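Local coordinates for protein mandelate racemase (Bordetella bronchiseptica, PDB 3OP2) that probably catalyses magnesium-dependent abstraction of a proton next to a substrate carboxylate, as members of the mandelate racemase group of the enolase superfamily do, at residues L199-Q204 / W225-L230; D67-Q72 / H86-G91; D233-H238 / F262-R267; L13-P18 / L31-I36. All coordinates share one frame; numbering follows the deposited sequence.

In the fold
Following the chain from the N terminus, the four contacts close one after another, and none nests within or crosses another. Contact 4 comes first: it pairs two antiparallel strands of the N-terminal domain and closes the loop between residues 18 and 31. Contact 2 joins helices 58-73 and 81-91 in the same domain, closing the stretch between 72 and 86. In the barrel, contact 1 closes a beta-alpha-beta unit at the magnesium site. Contact 3 pairs two outer helices and closes the stretch from 238 to 262, which includes strand 249-252. Contacts 1 and 3 touch, Leu-230 and Pro-229 packing on Gly-237 and His-238.

Contact 1: L199-Q204 / W225-L230; sequences LVDANQ and WFEEPL. With MG (magnesium ion), chain C; AKG (2-oxoglutaric acid), chain D.
Asp-201 and Glu-227 meet at the C-terminal ends of two parallel strands of the enolase-type barrel, where this superfamily binds its metal. Strands 197-201 and 225-227 are joined through helix 208-220 in a beta-alpha-beta crossover; segments 199-201 and 225-227 run 17° from parallel. Their pairing strengthens toward the metal: Val-200 N reaches Trp-225 O only weakly, whereas Ala-202 N gives Glu-227 O an almost straight bond of 2.8 Å (178°). Gln-204 N to Glu-228 O extends the ladder beyond the strands.

Asp-201 OD2 and Glu-227 OE2 each bind magnesium at 2.1 Å. The Asp-201 side chain swings away from its backbone N (chi1 -169°), which turns OD2 to the ion, while OD1 accepts from Asn-203 N at 3.0 Å, an Asx turn that restrains the carboxylate. OD1 also accepts a hydrogen bond from the metal-bound water. Oxygens O2 and O5 of the 2-oxoglutarate chelate the ion, Asn-203 ND2 donates to O5 at 2.9 Å, and Glu-254 completes the site.

At the other end of the contact Leu-199 CD2 lies over the Trp-225 indole, 3.7 Å from the centroid of the six-membered ring, a CH-pi contact. Val-200 O lies at the edge of that indole, in its plane.

Asp-201 OD2 and Glu-227 OE2 stand only 2.9 Å apart, a separation explained by the shared ion. A salt bridge from Lys-171 to Glu-227 OE1 probably offsets more of the negative charge, and the two-point chelation by carboxylate and keto oxygens suggests how a substrate acid could be polarised here.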
# COMPACT_ATOMS: atom_id res chain seq x y z
N LEU A 199 22.52 -18.84 -0.74
CA LEU A 199 21.76 -17.62 -0.94
C LEU A 199 21.98 -16.74 0.29
O LEU A 199 22.35 -17.23 1.36
CB LEU A 199 20.27 -17.94 -1.07
CG LEU A 199 19.76 -18.69 -2.30
CD1 LEU A 199 20.52 -19.98 -2.56
CD2 LEU A 199 18.29 -18.98 -2.10
N VAL A 200 21.73 -15.45 0.13
CA VAL A 200 21.98 -14.48 1.19
C VAL A 200 20.81 -13.50 1.24
O VAL A 200 20.26 -13.18 0.20
CB VAL A 200 23.35 -13.83 0.90
CG1 VAL A 200 23.33 -12.32 0.98
CG2 VAL A 200 24.44 -14.50 1.69
N ASP A 201 20.41 -13.06 2.44
CA ASP A 201 19.25 -12.15 2.62
C ASP A 201 19.65 -11.03 3.58
O ASP A 201 19.99 -11.30 4.75
CB ASP A 201 18.03 -12.92 3.15
CG ASP A 201 16.72 -12.11 3.11
OD1 ASP A 201 16.73 -10.85 3.16
OD2 ASP A 201 15.65 -12.75 3.05
N ALA A 202 19.61 -9.78 3.11
CA ALA A 202 20.06 -8.66 3.94
C ALA A 202 18.92 -7.94 4.65
O ALA A 202 19.14 -7.08 5.49
CB ALA A 202 20.89 -7.67 3.12
N ASN A 203 17.69 -8.29 4.29
CA ASN A 203 16.49 -7.73 4.89
C ASN A 203 16.47 -6.21 4.88
O ASN A 203 16.05 -5.58 5.85
CB ASN A 203 16.28 -8.31 6.32
CG ASN A 203 15.98 -9.80 6.31
OD1 ASN A 203 16.85 -10.62 6.60
ND2 ASN A 203 14.75 -10.15 5.93
N GLN A 204 16.93 -5.62 3.76
CA GLN A 204 16.93 -4.17 3.54
C GLN A 204 17.85 -3.41 4.52
O GLN A 204 17.67 -2.20 4.70
CB GLN A 204 15.51 -3.59 3.66
CG GLN A 204 14.41 -4.30 2.91
CD GLN A 204 13.09 -3.55 3.00
OE1 GLN A 204 12.92 -2.48 2.41
NE2 GLN A 204 12.13 -4.12 3.74
N TRP A 225 22.14 -15.65 -4.93
CA TRP A 225 21.52 -14.33 -4.94
C TRP A 225 21.78 -13.51 -3.70
O TRP A 225 22.27 -14.03 -2.69
CB TRP A 225 20.02 -14.38 -5.28
CG TRP A 225 19.05 -14.86 -4.21
CD1 TRP A 225 19.04 -14.53 -2.88
CD2 TRP A 225 17.88 -15.68 -4.42
NE1 TRP A 225 17.97 -15.13 -2.25
CE2 TRP A 225 17.25 -15.84 -3.17
CE3 TRP A 225 17.32 -16.30 -5.55
CZ2 TRP A 225 16.08 -16.60 -3.01
CZ3 TRP A 225 16.17 -17.07 -5.40
CH2 TRP A 225 15.56 -17.22 -4.12
N PHE A 226 21.43 -12.24 -3.82
CA PHE A 226 21.59 -11.23 -2.81
C PHE A 226 20.17 -10.66 -2.67
O PHE A 226 19.70 -9.88 -3.50
CB PHE A 226 22.57 -10.16 -3.37
CG PHE A 226 23.02 -9.09 -2.36
CD1 PHE A 226 22.71 -9.18 -1.01
CD2 PHE A 226 23.79 -8.02 -2.80
CE1 PHE A 226 23.17 -8.18 -0.09
CE2 PHE A 226 24.26 -7.02 -1.91
CZ PHE A 226 23.95 -7.10 -0.55
N GLU A 227 19.49 -11.07 -1.60
CA GLU A 227 18.07 -10.77 -1.38
C GLU A 227 17.88 -9.53 -0.50
O GLU A 227 18.61 -9.33 0.49
CB GLU A 227 17.36 -12.00 -0.77
CG GLU A 227 15.85 -11.80 -0.45
CD GLU A 227 15.14 -13.10 -0.05
OE1 GLU A 227 15.62 -14.20 -0.36
OE2 GLU A 227 14.06 -13.01 0.58
N GLU A 228 16.91 -8.69 -0.87
CA GLU A 228 16.68 -7.39 -0.23
C GLU A 228 17.99 -6.72 0.24
O GLU A 228 18.19 -6.50 1.44
CB GLU A 228 15.67 -7.52 0.92
CG GLU A 228 14.26 -7.92 0.48
CD GLU A 228 13.21 -7.63 1.56
OE1 GLU A 228 13.39 -8.06 2.72
OE2 GLU A 228 12.20 -6.97 1.24
N PRO A 229 18.90 -6.43 -0.71
CA PRO A 229 20.17 -5.83 -0.31
C PRO A 229 19.97 -4.42 0.22
O PRO A 229 20.75 -3.96 1.04
CB PRO A 229 20.97 -5.82 -1.62
CG PRO A 229 19.95 -5.75 -2.69
CD PRO A 229 18.78 -6.54 -2.18
N LEU A 230 18.89 -3.78 -0.22
CA LEU A 230 18.61 -2.39 0.09
C LEU A 230 17.13 -2.19 0.40
O LEU A 230 16.31 -3.08 0.12
CB LEU A 230 18.95 -1.52 -1.11
CG LEU A 230 20.32 -1.56 -1.77
CD1 LEU A 230 20.22 -0.80 -3.06
CD2 LEU A 230 21.36 -0.92 -0.87
MG MG C . 13.63 -12.33 2.49
C1 AKG D . 12.39 -14.44 4.19
O1 AKG D . 11.68 -15.43 4.43
O2 AKG D . 12.90 -14.25 3.05
C2 AKG D . 12.63 -13.43 5.22
O5 AKG D . 13.30 -12.45 4.93
C3 AKG D . 12.04 -13.54 6.61
C4 AKG D . 12.58 -14.75 7.36
C5 AKG D . 12.48 -14.59 8.88
O3 AKG D . 11.44 -14.11 9.40
O4 AKG D . 13.45 -14.97 9.58
O HOH W 1 14.26 -10.30 2.66
O HOH W 2 12.78 -7.56 5.35

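Contact 2: D67-Q72 / H86-G91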
# COMPACT_ATOMS: atom_id res chain seq x y z
N ASP A 67 -15.69 -7.88 5.94
CA ASP A 67 -16.62 -6.74 5.95
C ASP A 67 -16.41 -5.75 4.83
O ASP A 67 -17.25 -4.88 4.63
CB ASP A 67 -16.59 -6.02 7.31
CG ASP A 67 -17.05 -6.93 8.46
OD1 ASP A 67 -18.16 -7.49 8.37
OD2 ASP A 67 -16.31 -7.07 9.46
N VAL A 68 -15.30 -5.87 4.11
CA VAL A 68 -15.03 -4.98 2.99
C VAL A 68 -15.08 -5.77 1.68
O VAL A 68 -15.76 -5.38 0.74
CB VAL A 68 -13.69 -4.23 3.15
CG1 VAL A 68 -13.44 -3.31 1.98
CG2 VAL A 68 -13.66 -3.44 4.45
N ILE A 69 -14.36 -6.89 1.61
CA ILE A 69 -14.36 -7.69 0.39
C ILE A 69 -15.63 -8.53 0.32
O ILE A 69 -16.31 -8.56 -0.71
CB ILE A 69 -13.10 -8.59 0.27
CG1 ILE A 69 -11.83 -7.75 0.14
CG2 ILE A 69 -13.23 -9.54 -0.92
CD1 ILE A 69 -10.53 -8.56 0.08
N GLY A 70 -15.93 -9.20 1.43
CA GLY A 70 -17.02 -10.18 1.52
C GLY A 70 -18.33 -9.74 0.89
O GLY A 70 -18.87 -10.46 0.04
N PRO A 71 -18.85 -8.55 1.29
CA PRO A 71 -20.10 -8.02 0.77
C PRO A 71 -20.10 -7.89 -0.75
O PRO A 71 -21.16 -7.98 -1.38
CB PRO A 71 -20.17 -6.62 1.40
CG PRO A 71 -19.44 -6.76 2.68
CD PRO A 71 -18.31 -7.70 2.37
N GLN A 72 -18.93 -7.70 -1.34
CA GLN A 72 -18.84 -7.53 -2.78
C GLN A 72 -18.92 -8.87 -3.52
O GLN A 72 -19.11 -8.90 -4.74
CB GLN A 72 -17.58 -6.75 -3.16
CG GLN A 72 -17.54 -5.34 -2.58
CD GLN A 72 -16.28 -4.59 -2.94
OE1 GLN A 72 -16.14 -4.08 -4.05
NE2 GLN A 72 -15.34 -4.52 -2.00
N HIS A 86 -11.17 -7.92 -10.30
CA HIS A 86 -11.31 -6.55 -10.76
C HIS A 86 -12.54 -5.80 -10.22
O HIS A 86 -12.50 -4.58 -10.08
CB HIS A 86 -11.28 -6.54 -12.28
CG HIS A 86 -9.94 -6.95 -12.84
ND1 HIS A 86 -8.95 -6.03 -13.13
CD2 HIS A 86 -9.43 -8.17 -13.13
CE1 HIS A 86 -7.90 -6.67 -13.61
NE2 HIS A 86 -8.16 -7.97 -13.62
N LYS A 87 -13.63 -6.52 -9.91
CA LYS A 87 -14.78 -5.92 -9.21
C LYS A 87 -14.35 -5.39 -7.84
O LYS A 87 -14.73 -4.29 -7.44
CB LYS A 87 -15.92 -6.94 -9.04
CG LYS A 87 -17.13 -6.34 -8.33
CD LYS A 87 -18.20 -7.37 -7.99
CE LYS A 87 -19.44 -6.68 -7.45
NZ LYS A 87 -20.46 -7.65 -6.95
N VAL A 88 -13.56 -6.18 -7.13
CA VAL A 88 -13.05 -5.80 -5.82
C VAL A 88 -11.99 -4.71 -5.92
O VAL A 88 -12.11 -3.66 -5.28
CB VAL A 88 -12.49 -7.04 -5.06
CG1 VAL A 88 -11.65 -6.64 -3.83
CG2 VAL A 88 -13.65 -7.95 -4.65
N PHE A 89 -10.96 -4.96 -6.74
CA PHE A 89 -9.79 -4.09 -6.82
C PHE A 89 -10.14 -2.70 -7.30
O PHE A 89 -9.57 -1.72 -6.81
CB PHE A 89 -8.72 -4.71 -7.72
CG PHE A 89 -7.46 -3.88 -7.84
CD1 PHE A 89 -6.41 -4.04 -6.93
CD2 PHE A 89 -7.30 -2.95 -8.88
CE1 PHE A 89 -5.24 -3.28 -7.04
CE2 PHE A 89 -6.13 -2.19 -9.00
CZ PHE A 89 -5.10 -2.36 -8.07
N HIS A 90 -11.07 -2.59 -8.24
CA HIS A 90 -11.42 -1.30 -8.82
C HIS A 90 -12.68 -0.69 -8.20
O HIS A 90 -12.94 0.51 -8.33
CB HIS A 90 -11.52 -1.40 -10.34
CG HIS A 90 -10.22 -1.75 -11.01
ND1 HIS A 90 -9.22 -0.83 -11.22
CD2 HIS A 90 -9.75 -2.93 -11.48
CE1 HIS A 90 -8.20 -1.42 -11.81
NE2 HIS A 90 -8.49 -2.70 -11.97
N GLY A 91 -13.45 -1.52 -7.50
CA GLY A 91 -14.66 -1.07 -6.82
C GLY A 91 -14.37 -0.44 -5.48
O GLY A 91 -14.80 0.69 -5.22
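Ile-69 and Val-88 form the close part of this helix pair, their branches crossing at about a right angle. Ile-69 CG2 lies 4.1 Å from Val-88 CG2, and Ile-69 CG1 is equally far from Val-88 CG1, so both branches of each residue find a counterpart. Both residues are buried, and helix 102-121 packs against them, Ala-106 touching Ile-69 and Met-107 touching Val-88. The axes of the short segments approach to 10.1 Å and their N-to-C directions stand 131° apart, in keeping with the small number of touching residues.

Gln-72 lies beside this apolar patch. Its amide turns back on its own helix: NE2 donates to Val-68 O at 2.9 Å, 167° at the hydrogen, and the acceptor lies in the amide plane. That bond fixes the rotation of the amide and leaves OE1 facing the other helix, 4.0 Å from Val-88 CA.

The outer side is looser. Lys-87 reaches across to the other helix with its chain fully extended, CG anti to the backbone N (chi1 -179°), until NZ gives Gln-72 O a bond of 2.9 Å. The same ammonium forms a salt bridge with Glu-76, so the lysine ties the last turn of helix 58-73, and Glu-76 just past it, to helix 81-91. Gly-91, at the far end, is poorly ordered and merely grazes Gln-72.

Two helices crossing like this and resting on a third belong to the helical layer of the N-terminal alpha+beta domain found throughout the mandelate racemase and muconate lactonizing enzymes.

Contact 3: D233-H238 / F262-R267; sequences DDIEGH and FNDYIR
Ile-235 and His-238, on the first turn of helix 235-243, close around Tyr-265 of helix 259-267; both helices belong to the outer layer of the (beta/alpha) barrel. Before that turn begins, Asp-234 serves as N-cap: its OD1 accepts from Gly-237 N at 2.9 Å, met from above the carboxylate plane, and also forms a salt bridge with Arg-208.

Ile-235 carries the apolar half of the contact. Its CG1 sits over one face of the Tyr-265 ring, 4.0 Å from the centroid and 21° off the normal, a CH-pi arrangement. Beyond it, CD1 reaches 3.3 Å from Asp-264 OD2, so the methyl rests against a carboxylate whose OD1 is engaged by Arg-267 of the second subunit. The contact therefore borders the dimer interface.

One turn later His-238 supplies the aromatic half. ND1 donates to Asp-234 O at 2.8 Å, with the acceptor in the imidazole plane; this bond fixes the ring's orientation. The edge of Tyr-265 then points at the imidazole face, planes 79° apart and centroids 5.0 Å apart, which defines a T-shaped pair. The phenol oxygen is held separately by Ile-232 O, restraining the tyrosine at its far end. Tyr-265 CE2 lies 3.5 Å above the His-238 plane, displaced toward the ring's rim, and the phenol OH comes within 3.4 Å of His-238 CE1.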
# COMPACT_ATOMS: atom_id res chain seq x y z
N ASP A 233 12.52 0.78 -1.52
CA ASP A 233 12.21 2.06 -2.14
C ASP A 233 13.36 2.62 -2.97
O ASP A 233 13.20 3.64 -3.64
CB ASP A 233 11.77 3.06 -1.06
CG ASP A 233 10.43 2.68 -0.44
OD1 ASP A 233 9.45 2.51 -1.19
OD2 ASP A 233 10.36 2.52 0.81
N ASP A 234 14.51 1.96 -2.94
CA ASP A 234 15.69 2.43 -3.67
C ASP A 234 15.95 1.58 -4.91
O ASP A 234 16.86 0.75 -4.92
CB ASP A 234 16.92 2.47 -2.74
CG ASP A 234 18.17 3.05 -3.42
OD1 ASP A 234 18.06 3.65 -4.52
OD2 ASP A 234 19.27 2.92 -2.83
N ILE A 235 15.15 1.79 -5.95
CA ILE A 235 15.26 1.05 -7.21
C ILE A 235 16.60 1.28 -7.92
O ILE A 235 17.24 0.34 -8.42
CB ILE A 235 14.06 1.39 -8.14
CG1 ILE A 235 12.75 1.08 -7.41
CG2 ILE A 235 14.18 0.67 -9.48
CD1 ILE A 235 11.54 0.95 -8.26
N GLU A 236 17.03 2.54 -7.95
CA GLU A 236 18.30 2.94 -8.53
C GLU A 236 19.48 2.21 -7.86
O GLU A 236 20.39 1.73 -8.54
CB GLU A 236 18.45 4.47 -8.44
CG GLU A 236 19.77 5.07 -8.97
CD GLU A 236 20.03 4.82 -10.47
OE1 GLU A 236 19.13 4.35 -11.21
OE2 GLU A 236 21.17 5.12 -10.90
N GLY A 237 19.45 2.10 -6.54
CA GLY A 237 20.47 1.34 -5.81
C GLY A 237 20.59 -0.10 -6.27
O GLY A 237 21.70 -0.62 -6.43
N HIS A 238 19.45 -0.76 -6.48
CA HIS A 238 19.40 -2.12 -7.01
C HIS A 238 19.98 -2.19 -8.43
O HIS A 238 20.70 -3.13 -8.77
CB HIS A 238 17.96 -2.65 -7.01
CG HIS A 238 17.44 -2.98 -5.65
ND1 HIS A 238 16.87 -2.04 -4.81
CD2 HIS A 238 17.38 -4.17 -4.98
CE1 HIS A 238 16.50 -2.63 -3.69
NE2 HIS A 238 16.79 -3.92 -3.77
N PHE A 262 6.92 -4.15 -9.28
CA PHE A 262 7.79 -5.06 -10.02
C PHE A 262 8.14 -4.54 -11.41
O PHE A 262 9.29 -4.65 -11.84
CB PHE A 262 7.21 -6.48 -10.06
CG PHE A 262 7.31 -7.19 -8.74
CD1 PHE A 262 8.52 -7.76 -8.33
CD2 PHE A 262 6.21 -7.24 -7.88
CE1 PHE A 262 8.62 -8.39 -7.09
CE2 PHE A 262 6.31 -7.87 -6.65
CZ PHE A 262 7.52 -8.44 -6.25
N ASN A 263 7.16 -3.96 -12.10
CA ASN A 263 7.40 -3.32 -13.41
C ASN A 263 8.45 -2.21 -13.32
O ASN A 263 9.34 -2.13 -14.16
CB ASN A 263 6.11 -2.74 -13.97
CG ASN A 263 5.15 -3.81 -14.48
OD1 ASN A 263 3.94 -3.57 -14.58
ND2 ASN A 263 5.68 -4.99 -14.79
N ASP A 264 8.32 -1.37 -12.29
CA ASP A 264 9.30 -0.32 -12.01
C ASP A 264 10.71 -0.91 -11.89
O ASP A 264 11.64 -0.39 -12.48
CB ASP A 264 8.90 0.41 -10.71
CG ASP A 264 9.45 1.84 -10.63
OD1 ASP A 264 10.25 2.28 -11.49
OD2 ASP A 264 9.06 2.53 -9.66
N TYR A 265 10.87 -2.00 -11.14
CA TYR A 265 12.19 -2.67 -11.03
C TYR A 265 12.71 -3.20 -12.37
O TYR A 265 13.88 -3.02 -12.69
CB TYR A 265 12.15 -3.81 -10.01
CG TYR A 265 12.46 -3.37 -8.60
CD1 TYR A 265 11.45 -2.88 -7.77
CD2 TYR A 265 13.76 -3.45 -8.09
CE1 TYR A 265 11.73 -2.46 -6.46
CE2 TYR A 265 14.05 -3.04 -6.79
CZ TYR A 265 13.03 -2.55 -5.98
OH TYR A 265 13.30 -2.15 -4.70
N ILE A 266 11.82 -3.85 -13.13
CA ILE A 266 12.17 -4.39 -14.45
C ILE A 266 12.58 -3.28 -15.42
O ILE A 266 13.65 -3.35 -16.02
CB ILE A 266 11.01 -5.23 -15.06
CG1 ILE A 266 10.78 -6.49 -14.22
CG2 ILE A 266 11.31 -5.59 -16.53
CD1 ILE A 266 9.60 -7.35 -14.68
N ARG A 267 11.73 -2.25 -15.54
CA ARG A 267 11.96 -1.09 -16.43
C ARG A 267 13.32 -0.45 -16.20
O ARG A 267 13.94 0.09 -17.11
CB ARG A 267 10.87 -0.03 -16.21
CG ARG A 267 9.54 -0.28 -16.92
CD ARG A 267 8.32 0.29 -16.15
NE ARG A 267 8.52 1.66 -15.64
CZ ARG A 267 7.83 2.20 -14.63
NH1 ARG A 267 8.09 3.45 -14.26
NH2 ARG A 267 6.90 1.50 -13.99

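Contact 4: L13-P18 / L31-I36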
# COMPACT_ATOMS: atom_id res chain seq x y z
N LEU A 13 -6.22 -17.08 13.58
CA LEU A 13 -5.59 -18.20 14.27
C LEU A 13 -4.28 -17.79 14.91
O LEU A 13 -3.53 -17.00 14.35
CB LEU A 13 -5.35 -19.37 13.31
CG LEU A 13 -6.54 -19.92 12.51
CD1 LEU A 13 -6.07 -20.98 11.55
CD2 LEU A 13 -7.61 -20.47 13.47
N SER A 14 -3.99 -18.36 16.08
CA SER A 14 -2.80 -17.99 16.84
C SER A 14 -2.26 -19.20 17.61
O SER A 14 -3.03 -19.87 18.30
CB SER A 14 -3.14 -16.84 17.78
OG SER A 14 -2.00 -16.40 18.49
N THR A 15 -0.96 -19.50 17.48
CA THR A 15 -0.34 -20.62 18.20
C THR A 15 0.89 -20.16 18.98
O THR A 15 1.74 -19.46 18.42
CB THR A 15 0.04 -21.81 17.26
OG1 THR A 15 1.02 -21.39 16.30
CG2 THR A 15 -1.17 -22.35 16.52
N PRO A 16 1.00 -20.55 20.27
CA PRO A 16 2.09 -20.04 21.10
C PRO A 16 3.47 -20.57 20.69
O PRO A 16 3.61 -21.75 20.36
CB PRO A 16 1.72 -20.53 22.50
CG PRO A 16 0.94 -21.78 22.27
CD PRO A 16 0.15 -21.51 21.00
N ILE A 17 4.48 -19.70 20.70
CA ILE A 17 5.85 -20.09 20.42
C ILE A 17 6.46 -20.59 21.74
O ILE A 17 6.49 -19.85 22.72
CB ILE A 17 6.68 -18.93 19.81
CG1 ILE A 17 6.16 -18.59 18.40
CG2 ILE A 17 8.17 -19.27 19.74
CD1 ILE A 17 6.67 -17.26 17.83
N PRO A 18 6.89 -21.87 21.77
CA PRO A 18 7.49 -22.42 22.99
C PRO A 18 8.84 -21.80 23.31
O PRO A 18 9.08 -21.45 24.45
CB PRO A 18 7.63 -23.92 22.68
CG PRO A 18 7.65 -24.02 21.22
CD PRO A 18 6.80 -22.89 20.71
N LEU A 31 6.02 -14.04 20.24
CA LEU A 31 5.08 -14.71 21.15
C LEU A 31 4.26 -15.83 20.53
O LEU A 31 4.13 -16.92 21.11
CB LEU A 31 4.13 -13.69 21.79
CG LEU A 31 4.73 -12.60 22.69
CD1 LEU A 31 3.63 -11.67 23.17
CD2 LEU A 31 5.44 -13.23 23.88
N ASN A 32 3.69 -15.54 19.35
CA ASN A 32 2.75 -16.41 18.68
C ASN A 32 3.00 -16.43 17.18
O ASN A 32 3.39 -15.41 16.60
CB ASN A 32 1.31 -15.92 18.89
CG ASN A 32 0.89 -15.90 20.34
OD1 ASN A 32 0.58 -16.94 20.92
ND2 ASN A 32 0.86 -14.72 20.93
N ARG A 33 2.75 -17.58 16.55
CA ARG A 33 2.62 -17.64 15.09
C ARG A 33 1.15 -17.43 14.77
O ARG A 33 0.27 -18.03 15.40
CB ARG A 33 3.12 -18.98 14.55
CG ARG A 33 4.45 -19.39 15.16
CD ARG A 33 5.21 -20.37 14.29
NE ARG A 33 5.88 -19.71 13.16
CZ ARG A 33 7.11 -19.20 13.21
NH1 ARG A 33 7.83 -19.26 14.33
NH2 ARG A 33 7.63 -18.63 12.13
N GLN A 34 0.89 -16.56 13.80
CA GLN A 34 -0.48 -16.14 13.51
C GLN A 34 -0.79 -16.18 12.01
O GLN A 34 0.09 -16.03 11.17
CB GLN A 34 -0.76 -14.75 14.10
CG GLN A 34 -0.62 -14.73 15.64
CD GLN A 34 -0.99 -13.41 16.28
OE1 GLN A 34 -0.94 -12.35 15.66
NE2 GLN A 34 -1.34 -13.47 17.56
N MSE A 35 -2.06 -16.41 11.69
CA MSE A 35 -2.52 -16.42 10.32
C MSE A 35 -4.02 -16.20 10.28
O MSE A 35 -4.71 -16.42 11.28
CB MSE A 35 -2.17 -17.75 9.63
CG MSE A 35 -3.00 -18.93 10.15
SE MSE A 35 -2.78 -20.57 9.13
CE MSE A 35 -3.62 -20.02 7.43
N ILE A 36 -4.50 -15.74 9.13
CA ILE A 36 -5.92 -15.78 8.80
C ILE A 36 -6.12 -16.98 7.88
O ILE A 36 -5.42 -17.14 6.89
CB ILE A 36 -6.38 -14.51 8.05
CG1 ILE A 36 -6.34 -13.28 8.97
CG2 ILE A 36 -7.77 -14.72 7.40
CD1 ILE A 36 -7.40 -13.23 10.03
O HOH W 3 5.65 -17.53 23.43
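Thr-15 and Arg-33 form a hydrogen-bonded antiparallel pair, 2.8 Å from Thr-15 N to Arg-33 O and likewise from Arg-33 N to Thr-15 O. Leu-13 and Met-35, a selenomethionine, pair in the same way. Pro-16, lacking an N-H, faces Asn-32 at a non-hydrogen-bonded position, so the ladder loses no donor there. Past it, Ile-17 N gives Leu-31 O a bond of 2.8 Å (171°), and a water bridges that carbonyl to Ile-17 O.

On the Ser-14 face, Gln-34 NE2 donates to Ser-14 OG at 3.1 Å, the hydroxyl lying in its amide plane. Both also bind Glu-378, and Asn-32 ND2 binds Pro-379 O.

The opposite face mixes Leu-13 and Met-35 with Thr-15 and Arg-33: Leu-13 CD1 lies 3.9 Å from Met-35 CG, side by side, while Ile-17 CG1 crosses Arg-33 CG at 3.7 Å and about a right angle.

The loop between residues 18 and 31 commonly covers the active site in this superfamily, and the side chain of Arg-33 is about 7 Å from the bound 2-oxoglutarate. Direct bonds pair the backbones up to Ile-17 N, while a water and the C-terminal tail meet further polar groups, holding together the strand ends from which that loop leaves.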